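Local coordinates for protein putative hexose oxidase (Nonomuraea sp. ATCC 39727, PDB 5AWV) that probably oxidises a sugar of glycopeptide antibiotics with a covalently held FAD, and is seen here with teicoplanin bound, at residues N299-M304 / I393-V398; G361-T366 / T430-P435; L295-E300 / S307-P312. One frame throughout, in Å; residues are numbered along the deposited sequence.

How the contacts relate
All three contacts belong to one antiparallel sheet of seven strands, which runs in part 309-316, 291-298, 395-402, 424-432, 363-371. Contact 3 comes first along the chain and is the hairpin of 291-298 and 309-316; contact 1 ties the loop of that hairpin to the start of strand 395-402; contact 2 pairs 424-432 with strand 363-371, outermost of the sheet within this chain. Contacts 1 and 3 share N299 and E300, their centres about 9 Å apart. Contacts 1 and 2 have centres about 11 Å apart and join through Y395 and D394, while contacts 2 and 3 do not touch, their centres about 17 Å apart. Contacts 1 and 2 both line the site of the 8-methylnonanoic acid chain of teicoplanin.

Contact 1: N299-M304 / I393-V398; sequences NEVPGM and IDYGAV. With T55 (8-methylnonanoic acid), chain Z.
The terminal methyl of M304 sits squarely over the ring of Y395: CE lies 3.8 Å from the ring centroid and almost on the ring normal, a CH-pi contact. The sulfur follows behind, SD being 4.5 Å from the same centroid, a more distant Met-aromatic approach. M304 is extended throughout, with CG anti to the backbone N (chi1 -178°), and this stretched chain carries the methyl across the aromatic side chain at about a right angle. V301 also crosses Y395 nearly perpendicularly, its CG2 branch resting 3.9 Å from CD1 of the ring.

Where the loop leaves strand 291-298, N299 uses its side-chain amide to grip the start of strand 395-402. OD1 accepts the amide N of G396 at 3.0 Å, from a donor tilted out of the carbonyl plane. On the other branch, ND2 gives a nearly straight bond to D394 O (3.1 Å, 172° at the hydrogen); the acceptor lies in the plane of the N299 amide, although the donor stands well above the D394 carbonyl plane. The backbone adds N299 N to G396 O, so three bonds prolong the pairing of two neighbouring strands of the seven-stranded sheet into its loops.

The same side chains help form the pocket for the 8-methylnonanoic acid chain of teicoplanin. M304 CE lies 3.5 Å from the lipid atom CAI, so one methyl touches both the ring and the acyl chain. At the branched end, D394 CB comes within 3.3 Å of CAD, while the D394 carboxylate turns to the backbone N of A433. Y395 OH is hydrogen-bonded to W399 NE1.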
loop_
_atom_site.group_PDB
_atom_site.type_symbol
_atom_site.label_atom_id
_atom_site.label_comp_id
_atom_site.label_asym_id
_atom_site.label_seq_id
_atom_site.Cartn_x
_atom_site.Cartn_y
_atom_site.Cartn_z
ATOM N N ASN A 299 -6.233 -16.430 16.547
ATOM C CA ASN A 299 -6.220 -17.909 16.718
ATOM C C ASN A 299 -5.068 -18.538 15.926
ATOM O O ASN A 299 -4.491 -17.945 14.962
ATOM C CB ASN A 299 -7.590 -18.580 16.438
ATOM C CG ASN A 299 -8.002 -18.482 14.971
ATOM O OD1 ASN A 299 -7.892 -17.428 14.361
ATOM N ND2 ASN A 299 -8.402 -19.584 14.387
ATOM N N GLU A 300 -4.691 -19.732 16.381
ATOM C CA GLU A 300 -3.592 -20.533 15.762
ATOM C C GLU A 300 -4.128 -21.292 14.554
ATOM O O GLU A 300 -5.124 -21.994 14.665
ATOM C CB GLU A 300 -3.045 -21.605 16.712
ATOM C CG GLU A 300 -2.981 -21.252 18.190
ATOM C CD GLU A 300 -1.590 -20.859 18.630
ATOM O OE1 GLU A 300 -0.658 -21.689 18.454
ATOM O OE2 GLU A 300 -1.452 -19.732 19.167
ATOM N N VAL A 301 -3.462 -21.153 13.419
ATOM C CA VAL A 301 -3.826 -21.816 12.201
ATOM C C VAL A 301 -2.603 -22.626 11.689
ATOM O O VAL A 301 -1.605 -22.027 11.236
ATOM C CB VAL A 301 -4.297 -20.804 11.123
ATOM C CG1 VAL A 301 -4.713 -21.520 9.835
ATOM C CG2 VAL A 301 -5.441 -19.933 11.654
ATOM N N PRO A 302 -2.695 -23.984 11.702
ATOM C CA PRO A 302 -1.674 -24.960 11.254
ATOM C C PRO A 302 -0.463 -24.489 10.439
ATOM O O PRO A 302 0.640 -24.385 11.008
ATOM C CB PRO A 302 -2.513 -25.949 10.465
ATOM C CG PRO A 302 -3.743 -26.054 11.302
ATOM C CD PRO A 302 -3.955 -24.703 11.968
ATOM N N GLY A 303 -0.621 -24.193 9.152
ATOM C CA GLY A 303 0.560 -23.895 8.323
ATOM C C GLY A 303 0.708 -22.414 8.060
ATOM O O GLY A 303 1.368 -22.017 7.102
ATOM N N MET A 304 0.100 -21.583 8.903
ATOM C CA MET A 304 0.057 -20.140 8.660
ATOM C C MET A 304 0.990 -19.523 9.713
ATOM O O MET A 304 0.630 -19.394 10.901
ATOM C CB MET A 304 -1.393 -19.656 8.787
ATOM C CG MET A 304 -1.649 -18.179 8.515
ATOM S SD MET A 304 -3.341 -17.628 8.957
ATOM C CE MET A 304 -3.089 -15.827 9.051
ATOM N N ILE A 393 -14.897 -19.989 12.865
ATOM C CA ILE A 393 -14.085 -18.934 12.262
ATOM C C ILE A 393 -12.746 -19.492 11.968
ATOM O O ILE A 393 -12.053 -19.932 12.896
ATOM C CB ILE A 393 -13.946 -17.723 13.199
ATOM C CG1 ILE A 393 -15.318 -17.280 13.645
ATOM C CG2 ILE A 393 -13.078 -16.640 12.518
ATOM C CD1 ILE A 393 -16.240 -16.958 12.451
ATOM N N ASP A 394 -12.376 -19.538 10.685
ATOM C CA ASP A 394 -11.086 -20.021 10.271
ATOM C C ASP A 394 -9.904 -19.227 10.820
ATOM O O ASP A 394 -8.938 -19.802 11.341
ATOM C CB ASP A 394 -10.963 -20.062 8.734
ATOM C CG ASP A 394 -11.899 -21.097 8.060
ATOM O OD1 ASP A 394 -12.490 -21.914 8.774
ATOM O OD2 ASP A 394 -12.051 -21.046 6.819
ATOM N N TYR A 395 -9.932 -17.900 10.633
ATOM C CA TYR A 395 -8.932 -16.998 11.257
ATOM C C TYR A 395 -9.618 -15.753 11.637
ATOM O O TYR A 395 -10.441 -15.259 10.876
ATOM C CB TYR A 395 -7.791 -16.633 10.306
ATOM C CG TYR A 395 -6.781 -15.661 10.923
ATOM C CD1 TYR A 395 -5.918 -16.081 11.935
ATOM C CD2 TYR A 395 -6.649 -14.340 10.455
ATOM C CE1 TYR A 395 -5.004 -15.221 12.532
ATOM C CE2 TYR A 395 -5.710 -13.468 11.004
ATOM C CZ TYR A 395 -4.919 -13.881 12.049
ATOM O OH TYR A 395 -3.995 -13.044 12.588
ATOM N N GLY A 396 -9.392 -15.335 12.881
ATOM C CA GLY A 396 -9.899 -14.110 13.371
ATOM C C GLY A 396 -8.830 -13.526 14.266
ATOM O O GLY A 396 -8.144 -14.279 15.018
ATOM N N ALA A 397 -8.645 -12.191 14.191
ATOM C CA ALA A 397 -7.598 -11.557 14.975
ATOM C C ALA A 397 -7.841 -10.061 15.207
ATOM O O ALA A 397 -8.606 -9.387 14.431
ATOM C CB ALA A 397 -6.244 -11.804 14.343
ATOM N N VAL A 398 -7.254 -9.558 16.296
ATOM C CA VAL A 398 -7.064 -8.109 16.516
ATOM C C VAL A 398 -5.577 -7.854 16.538
ATOM O O VAL A 398 -4.846 -8.492 17.341
ATOM C CB VAL A 398 -7.673 -7.655 17.824
ATOM C CG1 VAL A 398 -7.392 -6.150 18.061
ATOM C CG2 VAL A 398 -9.151 -7.946 17.782
HETATM C CAD T55 Z . -8.538 -18.361 7.334
HETATM C CAE T55 Z . -7.561 -18.563 6.204
HETATM C CAG T55 Z . -6.329 -17.680 6.395
HETATM C CAH T55 Z . -6.716 -16.204 6.247
HETATM C CAI T55 Z . -5.563 -15.290 6.643
HETATM C CAJ T55 Z . -5.954 -13.820 6.469
HETATM C CAK T55 Z . -4.685 -13.002 6.407
HETATM C CAL T55 Z . -4.952 -11.538 6.018
HETATM C CAF T55 Z . -7.170 -20.025 6.182
HETATM C C T55 Z . -3.625 -10.771 6.119
HETATM O O T55 Z . -2.544 -11.329 6.414
#

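Contact 2: G361-T366 / T430-P435; sequences GPASKT and TGWANP. With T55 (8-methylnonanoic acid), chain Z; N1L (2-amino-2-deoxy-beta-D-glucopyranuronic acid), chain B.
One face of the W432 indole lies against the backbone and methyl of the 363-366 strand. A363 CB stands over the five-membered ring, 3.7 Å from its centroid in a CH-pi contact and displaced toward the rim, and S364 N comes over the same face further along. The six-membered end of the indole reaches on to S364, where CZ3 is 3.7 Å from CA. In the ring plane, the backbone carbon of N434 lies at an edge. W432 gets there by placing CG between its own backbone N and carbonyl carbon (chi1 58°), which folds the indole back over the partner strand. The ring of H441, from helix 438-452, also meets the indole, with the planes at about 45°.

Beneath these groups the two strands run antiparallel. A363 with W432 and K365 with T430 are hydrogen-bonded pairs flanking the non-hydrogen-bonded pair of S364 and G431. W432 N donates to A363 O at 3.0 Å; K365 and T430 exchange two bonds, K365 N reaching T430 O at 2.8 Å. At the middle pair, S364 CA and G431 CA approach to 4.0 Å, and each makes a CA-H...O contact with a carbonyl across the strands. K365 NZ turns off to a salt bridge with D475, while T430 OG1 is hydrogen-bonded to Y395 O. The buried carbonyl O of W432 has no modelled partner.

The face bearing S364 and G431 is turned to the ligand. G431 O lies 3.0 Å from the lipid atom CAD, and P362 CG packs 3.8 Å from CAH. T366 OG1 is 2.7 Å from O3 of the aminoglucuronic acid. The arrangement is the outermost pair of strands, within this chain, of an antiparallel sheet, its glycine leaving room for the acyl chain of bound teicoplanin.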
loop_
_atom_site.group_PDB
_atom_site.type_symbol
_atom_site.label_atom_id
_atom_site.label_comp_id
_atom_site.label_asym_id
_atom_site.label_seq_id
_atom_site.Cartn_x
_atom_site.Cartn_y
_atom_site.Cartn_z
ATOM N N GLY A 361 -4.523 -14.296 -2.627
ATOM C CA GLY A 361 -4.619 -14.915 -1.314
ATOM C C GLY A 361 -6.014 -15.394 -0.997
ATOM O O GLY A 361 -6.890 -15.269 -1.804
ATOM N N PRO A 362 -6.229 -15.903 0.217
ATOM C CA PRO A 362 -7.574 -16.292 0.631
ATOM C C PRO A 362 -8.464 -15.062 0.849
ATOM O O PRO A 362 -8.015 -13.911 0.804
ATOM C CB PRO A 362 -7.320 -17.031 1.953
ATOM C CG PRO A 362 -6.179 -16.247 2.532
ATOM C CD PRO A 362 -5.333 -15.741 1.377
ATOM N N ALA A 363 -9.732 -15.308 1.000
ATOM C CA ALA A 363 -10.699 -14.282 1.110
ATOM C C ALA A 363 -10.597 -13.682 2.557
ATOM O O ALA A 363 -10.391 -14.400 3.484
ATOM C CB ALA A 363 -12.047 -14.883 0.820
ATOM N N SER A 364 -10.647 -12.370 2.730
ATOM C CA SER A 364 -10.542 -11.777 4.043
ATOM C C SER A 364 -11.314 -10.479 4.128
ATOM O O SER A 364 -11.672 -9.881 3.114
ATOM C CB SER A 364 -9.040 -11.585 4.366
ATOM O OG SER A 364 -8.517 -10.519 3.601
ATOM N N LYS A 365 -11.585 -10.039 5.338
ATOM C CA LYS A 365 -12.161 -8.725 5.620
ATOM C C LYS A 365 -11.426 -8.138 6.793
ATOM O O LYS A 365 -11.313 -8.783 7.861
ATOM C CB LYS A 365 -13.625 -8.864 5.995
ATOM C CG LYS A 365 -14.314 -7.640 6.535
ATOM C CD LYS A 365 -14.544 -6.681 5.457
ATOM C CE LYS A 365 -15.360 -5.503 5.922
ATOM N NZ LYS A 365 -15.383 -4.504 4.819
ATOM N N THR A 366 -10.930 -6.902 6.625
ATOM C CA THR A 366 -10.253 -6.217 7.642
ATOM C C THR A 366 -10.997 -4.917 7.891
ATOM O O THR A 366 -11.409 -4.227 6.936
ATOM C CB THR A 366 -8.800 -5.890 7.227
ATOM O OG1 THR A 366 -8.059 -7.060 7.010
ATOM C CG2 THR A 366 -8.094 -5.072 8.299
ATOM N N THR A 430 -10.623 -10.963 9.701
ATOM C CA THR A 430 -11.017 -12.387 9.564
ATOM C C THR A 430 -10.767 -12.817 8.146
ATOM O O THR A 430 -10.818 -12.024 7.206
ATOM C CB THR A 430 -12.524 -12.567 10.002
ATOM O OG1 THR A 430 -12.884 -13.973 9.999
ATOM C CG2 THR A 430 -13.487 -11.843 9.045
ATOM N N GLY A 431 -10.468 -14.101 7.972
ATOM C CA GLY A 431 -10.192 -14.712 6.678
ATOM C C GLY A 431 -10.857 -16.112 6.623
ATOM O O GLY A 431 -11.056 -16.756 7.667
ATOM N N TRP A 432 -11.260 -16.528 5.432
ATOM C CA TRP A 432 -11.964 -17.812 5.304
ATOM C C TRP A 432 -11.513 -18.539 4.053
ATOM O O TRP A 432 -11.192 -17.912 3.031
ATOM C CB TRP A 432 -13.469 -17.582 5.389
ATOM C CG TRP A 432 -13.991 -16.668 4.375
ATOM C CD1 TRP A 432 -14.468 -17.008 3.131
ATOM C CD2 TRP A 432 -14.065 -15.244 4.456
ATOM N NE1 TRP A 432 -14.812 -15.881 2.447
ATOM C CE2 TRP A 432 -14.583 -14.786 3.238
ATOM C CE3 TRP A 432 -13.717 -14.303 5.430
ATOM C CZ2 TRP A 432 -14.823 -13.454 3.003
ATOM C CZ3 TRP A 432 -13.887 -13.005 5.161
ATOM C CH2 TRP A 432 -14.435 -12.569 3.963
ATOM N N ALA A 433 -11.420 -19.870 4.164
ATOM C CA ALA A 433 -10.884 -20.711 3.055
ATOM C C ALA A 433 -11.980 -21.037 2.046
ATOM O O ALA A 433 -11.712 -21.100 0.870
ATOM C CB ALA A 433 -10.273 -21.994 3.605
ATOM N N ASN A 434 -13.216 -21.201 2.502
ATOM C CA ASN A 434 -14.310 -21.545 1.643
ATOM C C ASN A 434 -15.363 -20.458 1.413
ATOM O O ASN A 434 -16.057 -20.055 2.334
ATOM C CB ASN A 434 -15.031 -22.758 2.245
ATOM C CG ASN A 434 -15.888 -23.443 1.236
ATOM O OD1 ASN A 434 -16.855 -22.859 0.692
ATOM N ND2 ASN A 434 -15.501 -24.661 0.903
ATOM N N PRO A 435 -15.607 -20.080 0.167
ATOM C CA PRO A 435 -16.609 -19.026 -0.106
ATOM C C PRO A 435 -18.005 -19.190 0.503
ATOM O O PRO A 435 -18.704 -18.193 0.830
ATOM C CB PRO A 435 -16.692 -19.040 -1.626
ATOM C CG PRO A 435 -15.303 -19.379 -1.997
ATOM C CD PRO A 435 -14.920 -20.490 -1.055
HETATM C CAD T55 Z . -8.538 -18.361 7.334
HETATM C CAE T55 Z . -7.561 -18.563 6.204
HETATM C CAG T55 Z . -6.329 -17.680 6.395
HETATM C CAH T55 Z . -6.716 -16.204 6.247
HETATM C CAI T55 Z . -5.563 -15.290 6.643
HETATM C CAJ T55 Z . -5.954 -13.820 6.469
HETATM C CAK T55 Z . -4.685 -13.002 6.407
HETATM C CAL T55 Z . -4.952 -11.538 6.018
HETATM C CAF T55 Z . -7.170 -20.025 6.182
HETATM C C T55 Z . -3.625 -10.771 6.119
HETATM O O T55 Z . -2.544 -11.329 6.414
HETATM C C1 N1L B . -1.586 -8.164 6.122
HETATM C C2 N1L B . -3.105 -8.393 6.615
HETATM C C3 N1L B . -3.991 -7.146 6.430
HETATM C C4 N1L B . -3.312 -6.002 7.152
HETATM C C5 N1L B . -1.968 -5.682 6.442
HETATM C C6 N1L B . -1.259 -4.431 7.024
HETATM N N2 N1L B . -3.770 -9.516 5.957
HETATM O O3 N1L B . -5.351 -7.339 7.049
HETATM O O4 N1L B . -4.216 -4.787 7.232
HETATM O O5 N1L B . -1.045 -6.829 6.615
HETATM O O6B N1L B . -0.379 -4.695 8.112
HETATM O O6A N1L B . -2.165 -3.562 7.575
#

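Contact 3: L295-E300 / S307-P312; sequences LMIGNE and SGFMMP
I297 and F309 lie side by side in the tightly packed part of this contact, with I297 CG2 over one face of the phenyl ring, 4.2 Å from its centroid and offset toward the rim. F309 has CG anti to its backbone N (chi1 -163°), which lays the ring alongside the isoleucine. At the ring edge L295 CD1 approaches F309 CE1, and the same methyl meets M311 CB at 4.0 Å. F267 of helix 264-280 packs on both I297 and F309.

Methionines occupy the other face. M296 and M310 run alongside each other, their CE methyls 4.0 Å apart, while M296 bends at its last torsion and sets SD 3.6 Å from P312 CD. M296 and P312 also pack on the bound glycopeptide. These strands, 291-298 and 309-316, form a beta hairpin; M296 and M310 form a hydrogen-bonded pair in it, with M296 N to M310 O at 2.8 Å and the reciprocal bond alongside.

Toward the hairpin loop the pairing slackens. G298 N to G308 O is a weak bond, bent to 120° at the hydrogen, and G308 N reaches N299 O from above the carbonyl plane. E300, on the solvent side, folds back so that OE2 lies 3.7 Å from G308 CA. A water accepts from F309 N at 3.1 Å and sits beside this carboxylate. S307 sets its CB near N299 O, while its OG hydrogen-bonds within the loop to V301 N and M304 O.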
loop_
_atom_site.group_PDB
_atom_site.type_symbol
_atom_site.label_atom_id
_atom_site.label_comp_id
_atom_site.label_asym_id
_atom_site.label_seq_id
_atom_site.Cartn_x
_atom_site.Cartn_y
_atom_site.Cartn_z
ATOM N N LEU A 295 1.154 -6.289 18.298
ATOM C CA LEU A 295 0.504 -7.286 19.110
ATOM C C LEU A 295 -0.569 -7.952 18.319
ATOM O O LEU A 295 -1.548 -7.362 17.991
ATOM C CB LEU A 295 0.048 -6.688 20.444
ATOM C CG LEU A 295 -0.692 -7.643 21.432
ATOM C CD1 LEU A 295 0.168 -8.851 21.849
ATOM C CD2 LEU A 295 -1.204 -6.923 22.632
ATOM N N MET A 296 -0.372 -9.230 18.017
ATOM C CA MET A 296 -1.244 -9.951 17.136
ATOM C C MET A 296 -2.041 -10.939 17.994
ATOM O O MET A 296 -1.447 -11.839 18.568
ATOM C CB MET A 296 -0.449 -10.641 16.098
ATOM C CG MET A 296 0.418 -9.674 15.207
ATOM S SD MET A 296 1.772 -10.524 14.367
ATOM C CE MET A 296 0.792 -11.163 13.048
ATOM N N ILE A 297 -3.332 -10.690 18.119
ATOM C CA ILE A 297 -4.208 -11.411 19.001
ATOM C C ILE A 297 -5.077 -12.235 18.056
ATOM O O ILE A 297 -6.190 -11.850 17.704
ATOM C CB ILE A 297 -5.030 -10.517 19.895
ATOM C CG1 ILE A 297 -4.177 -9.487 20.626
ATOM C CG2 ILE A 297 -5.827 -11.347 20.901
ATOM C CD1 ILE A 297 -4.994 -8.385 21.211
ATOM N N GLY A 298 -4.551 -13.401 17.692
ATOM C CA GLY A 298 -5.147 -14.260 16.695
ATOM C C GLY A 298 -5.328 -15.686 17.198
ATOM O O GLY A 298 -4.709 -16.077 18.188
ATOM N N ASN A 299 -6.233 -16.430 16.547
ATOM C CA ASN A 299 -6.220 -17.909 16.718
ATOM C C ASN A 299 -5.068 -18.538 15.926
ATOM O O ASN A 299 -4.491 -17.945 14.962
ATOM C CB ASN A 299 -7.590 -18.580 16.438
ATOM C CG ASN A 299 -8.002 -18.482 14.971
ATOM O OD1 ASN A 299 -7.892 -17.428 14.361
ATOM N ND2 ASN A 299 -8.402 -19.584 14.387
ATOM N N GLU A 300 -4.691 -19.732 16.381
ATOM C CA GLU A 300 -3.592 -20.533 15.762
ATOM C C GLU A 300 -4.128 -21.292 14.554
ATOM O O GLU A 300 -5.124 -21.994 14.665
ATOM C CB GLU A 300 -3.045 -21.605 16.712
ATOM C CG GLU A 300 -2.981 -21.252 18.190
ATOM C CD GLU A 300 -1.590 -20.859 18.630
ATOM O OE1 GLU A 300 -0.658 -21.689 18.454
ATOM O OE2 GLU A 300 -1.452 -19.732 19.167
ATOM N N SER A 307 -0.128 -16.550 12.028
ATOM C CA SER A 307 -1.289 -16.739 12.862
ATOM C C SER A 307 -0.870 -16.834 14.296
ATOM O O SER A 307 0.307 -16.799 14.603
ATOM C CB SER A 307 -2.060 -17.988 12.404
ATOM O OG SER A 307 -1.485 -19.193 12.889
ATOM N N GLY A 308 -1.830 -16.922 15.188
ATOM C CA GLY A 308 -1.546 -17.061 16.599
ATOM C C GLY A 308 -1.526 -15.762 17.356
ATOM O O GLY A 308 -1.988 -14.708 16.867
ATOM N N PHE A 309 -1.058 -15.891 18.584
ATOM C CA PHE A 309 -1.093 -14.895 19.607
ATOM C C PHE A 309 0.354 -14.582 19.903
ATOM O O PHE A 309 1.041 -15.365 20.564
ATOM C CB PHE A 309 -1.818 -15.482 20.822
ATOM C CG PHE A 309 -2.309 -14.462 21.831
ATOM C CD1 PHE A 309 -1.862 -13.101 21.854
ATOM C CD2 PHE A 309 -3.185 -14.854 22.812
ATOM C CE1 PHE A 309 -2.277 -12.260 22.808
ATOM C CE2 PHE A 309 -3.685 -13.955 23.731
ATOM C CZ PHE A 309 -3.235 -12.639 23.737
ATOM N N MET A 310 0.873 -13.464 19.333
ATOM C CA MET A 310 2.274 -13.173 19.387
ATOM C C MET A 310 2.556 -11.680 19.167
ATOM O O MET A 310 1.684 -10.960 18.735
ATOM C CB MET A 310 2.979 -13.983 18.340
ATOM C CG MET A 310 2.429 -13.793 16.965
ATOM S SD MET A 310 3.610 -14.503 15.827
ATOM C CE MET A 310 2.512 -14.451 14.444
ATOM N N MET A 311 3.781 -11.265 19.426
ATOM C CA MET A 311 4.169 -9.852 19.365
ATOM C C MET A 311 5.553 -9.775 18.809
ATOM O O MET A 311 6.542 -9.845 19.550
ATOM C CB MET A 311 4.028 -9.166 20.716
ATOM C CG MET A 311 4.325 -7.695 20.674
ATOM S SD MET A 311 4.149 -6.819 22.243
ATOM C CE MET A 311 5.724 -7.242 22.991
ATOM N N PRO A 312 5.658 -9.683 17.491
ATOM C CA PRO A 312 6.993 -9.402 16.956
ATOM C C PRO A 312 7.446 -7.990 17.356
ATOM O O PRO A 312 6.599 -7.032 17.446
ATOM C CB PRO A 312 6.811 -9.520 15.409
ATOM C CG PRO A 312 5.472 -10.155 15.259
ATOM C CD PRO A 312 4.653 -9.925 16.459
HETATM O O HOH W 1 0.257 -18.214 20.073
#